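Local coordinates for protein restriction endonuclease r.bpuji (Bacillus pumilus, PDB 2VLA) that binds its cognate DNA as the recognition domain of a restriction endonuclease whose full-length form probably cuts DNA, at residues 112-117 with 251-256. Residues are numbered along the deposited sequence; the frame is centred on the assembly and turned at random.
Sequences KFQFPN and PEFNAY
The carboxamide of Gln-114 pairs with both backbone polar groups of Phe-253. Phe-253 N donates to Gln-114 OE1 at 3.0 Å, in the carbonyl plane and on a lone pair, while Gln-114 NE2 returns a nearly straight bond (171°) to Phe-253 O at 2.9 Å. The other N-H of Gln-114 NE2 points to Pro-116 O, NE2 to O 2.9 Å. Both acceptors lie within a few degrees of the amide plane, which suits the group's rotation; its flip is set because a reversed amide would turn oxygen against two carbonyl oxygens. A water donates to Gln-114 OE1, its second donor, and accepts from Glu-252 N. Gln-114 CG sits between the backbone N and carbonyl carbon (chi1 53°), and the chain runs extended beyond it (chi2 168°). Pro-251 CB lies over the amide face, 3.5 Å from both OE1 and NE2 of Gln-114. With an alanine here, Phe-253 N and O and Pro-116 O would probably lose their side-chain partner, and a gap open beside Pro-251. The contact ties the loop following helix 102-112 to the one leading into helix 263-278, within the DNA-recognition domain; Trp-273 of the latter helix meets the Phe-253 ring edge-to-face. Pro-116, entered through a cis peptide bond, makes a separate apolar contact: its CG lies 4.0 Å from Ala-255 CB and equally far from Tyr-256 CE1. Tyr-256 OH is hydrogen-bonded to Ile-133 O.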
loop_
_atom_site.group_PDB
_atom_site.type_symbol
_atom_site.label_atom_id
_atom_site.label_comp_id
_atom_site.label_asym_id
_atom_site.label_seq_id
_atom_site.Cartn_x
_atom_site.Cartn_y
_atom_site.Cartn_z
ATOM N N LYS A 112 4.708 7.058 0.218
ATOM C CA LYS A 112 4.292 7.215 1.604
ATOM C C LYS A 112 3.961 5.926 2.344
ATOM O O LYS A 112 3.939 5.901 3.576
ATOM C CB LYS A 112 3.097 8.157 1.689
ATOM C CG LYS A 112 3.414 9.577 1.245
ATOM C CD LYS A 112 3.789 10.466 2.389
ATOM C CE LYS A 112 3.801 11.933 1.964
ATOM N NZ LYS A 112 2.491 12.628 2.235
ATOM N N PHE A 113 3.658 4.865 1.612
ATOM C CA PHE A 113 3.222 3.626 2.225
ATOM C C PHE A 113 4.328 3.094 3.138
ATOM O O PHE A 113 5.521 3.228 2.826
ATOM C CB PHE A 113 2.860 2.566 1.148
ATOM C CG PHE A 113 1.493 1.902 1.350
ATOM C CD1 PHE A 113 1.247 1.064 2.407
ATOM C CD2 PHE A 113 0.493 2.102 0.448
ATOM C CE1 PHE A 113 0.015 0.438 2.550
ATOM C CE2 PHE A 113 -0.718 1.459 0.579
ATOM C CZ PHE A 113 -0.945 0.643 1.618
ATOM N N GLN A 114 3.929 2.409 4.193
ATOM C CA GLN A 114 4.846 1.736 5.059
ATOM C C GLN A 114 4.108 0.718 5.871
ATOM O O GLN A 114 2.852 0.745 5.934
ATOM C CB GLN A 114 5.505 2.758 6.000
ATOM C CG GLN A 114 4.492 3.589 6.737
ATOM C CD GLN A 114 5.122 4.399 7.868
ATOM O OE1 GLN A 114 5.772 5.416 7.624
ATOM N NE2 GLN A 114 4.921 3.954 9.102
ATOM N N PHE A 115 4.862 -0.175 6.520
ATOM C CA PHE A 115 4.339 -0.993 7.607
ATOM C C PHE A 115 5.208 -0.691 8.845
ATOM O O PHE A 115 6.426 -0.546 8.716
ATOM C CB PHE A 115 4.461 -2.475 7.308
ATOM C CG PHE A 115 3.719 -2.937 6.054
ATOM C CD1 PHE A 115 2.324 -2.821 5.934
ATOM C CD2 PHE A 115 4.416 -3.507 5.023
ATOM C CE1 PHE A 115 1.634 -3.337 4.778
ATOM C CE2 PHE A 115 3.721 -4.021 3.868
ATOM C CZ PHE A 115 2.340 -3.899 3.772
ATOM N N PRO A 116 4.589 -0.576 10.031
ATOM C CA PRO A 116 3.152 -0.586 10.262
ATOM C C PRO A 116 2.516 0.696 9.797
ATOM O O PRO A 116 3.212 1.645 9.425
ATOM C CB PRO A 116 3.039 -0.704 11.823
ATOM C CG PRO A 116 4.439 -0.983 12.305
ATOM C CD PRO A 116 5.342 -0.379 11.286
ATOM N N ASN A 117 1.190 0.736 9.818
ATOM C CA ASN A 117 0.477 1.913 9.443
ATOM C C ASN A 117 -0.885 2.010 10.133
ATOM O O ASN A 117 -1.317 1.078 10.840
ATOM C CB ASN A 117 0.326 1.961 7.912
ATOM C CG ASN A 117 -0.503 0.799 7.371
ATOM O OD1 ASN A 117 -1.653 0.615 7.784
ATOM N ND2 ASN A 117 0.105 -0.032 6.498
ATOM N N PRO A 251 10.715 3.790 8.513
ATOM C CA PRO A 251 9.463 4.455 8.206
ATOM C C PRO A 251 9.434 5.900 8.696
ATOM O O PRO A 251 9.891 6.199 9.806
ATOM C CB PRO A 251 8.443 3.624 8.955
ATOM C CG PRO A 251 9.014 2.255 8.961
ATOM C CD PRO A 251 10.498 2.464 9.120
ATOM N N GLU A 252 8.926 6.792 7.868
ATOM C CA GLU A 252 8.800 8.193 8.228
ATOM C C GLU A 252 7.856 8.380 9.420
ATOM O O GLU A 252 8.066 9.231 10.264
ATOM C CB GLU A 252 8.288 8.971 7.027
ATOM C CG GLU A 252 8.294 10.463 7.190
ATOM C CD GLU A 252 9.683 11.008 7.451
ATOM O OE1 GLU A 252 10.645 10.544 6.797
ATOM O OE2 GLU A 252 9.814 11.883 8.314
ATOM N N PHE A 253 6.788 7.612 9.443
ATOM C CA PHE A 253 5.825 7.640 10.535
ATOM C C PHE A 253 6.168 6.554 11.562
ATOM O O PHE A 253 6.283 5.384 11.233
ATOM C CB PHE A 253 4.395 7.444 9.989
ATOM C CG PHE A 253 3.339 7.447 11.040
ATOM C CD1 PHE A 253 2.803 8.645 11.506
ATOM C CD2 PHE A 253 2.880 6.259 11.588
ATOM C CE1 PHE A 253 1.819 8.649 12.479
ATOM C CE2 PHE A 253 1.905 6.261 12.566
ATOM C CZ PHE A 253 1.383 7.467 13.018
ATOM N N ASN A 254 6.417 6.976 12.793
ATOM C CA ASN A 254 6.900 6.071 13.820
ATOM C C ASN A 254 5.773 5.498 14.681
ATOM O O ASN A 254 5.266 6.173 15.608
ATOM C CB ASN A 254 7.916 6.808 14.713
ATOM C CG ASN A 254 8.503 5.930 15.753
ATOM O OD1 ASN A 254 8.226 4.745 15.816
ATOM N ND2 ASN A 254 9.331 6.517 16.617
ATOM N N ALA A 255 5.382 4.250 14.386
ATOM C CA ALA A 255 4.275 3.604 15.095
ATOM C C ALA A 255 4.668 3.213 16.519
ATOM O O ALA A 255 3.819 2.904 17.357
ATOM C CB ALA A 255 3.824 2.371 14.317
ATOM N N TYR A 256 5.955 3.221 16.781
ATOM C CA TYR A 256 6.494 2.655 18.017
ATOM C C TYR A 256 6.532 3.676 19.168
ATOM O O TYR A 256 6.936 3.350 20.271
ATOM C CB TYR A 256 7.870 2.047 17.745
ATOM C CG TYR A 256 7.779 0.793 16.915
ATOM C CD1 TYR A 256 7.715 0.857 15.515
ATOM C CD2 TYR A 256 7.621 -0.435 17.510
ATOM C CE1 TYR A 256 7.571 -0.281 14.741
ATOM C CE2 TYR A 256 7.459 -1.593 16.744
ATOM C CZ TYR A 256 7.437 -1.501 15.343
ATOM O OH TYR A 256 7.258 -2.635 14.590
HETATM O O HOH W 1 7.600 5.832 5.534
#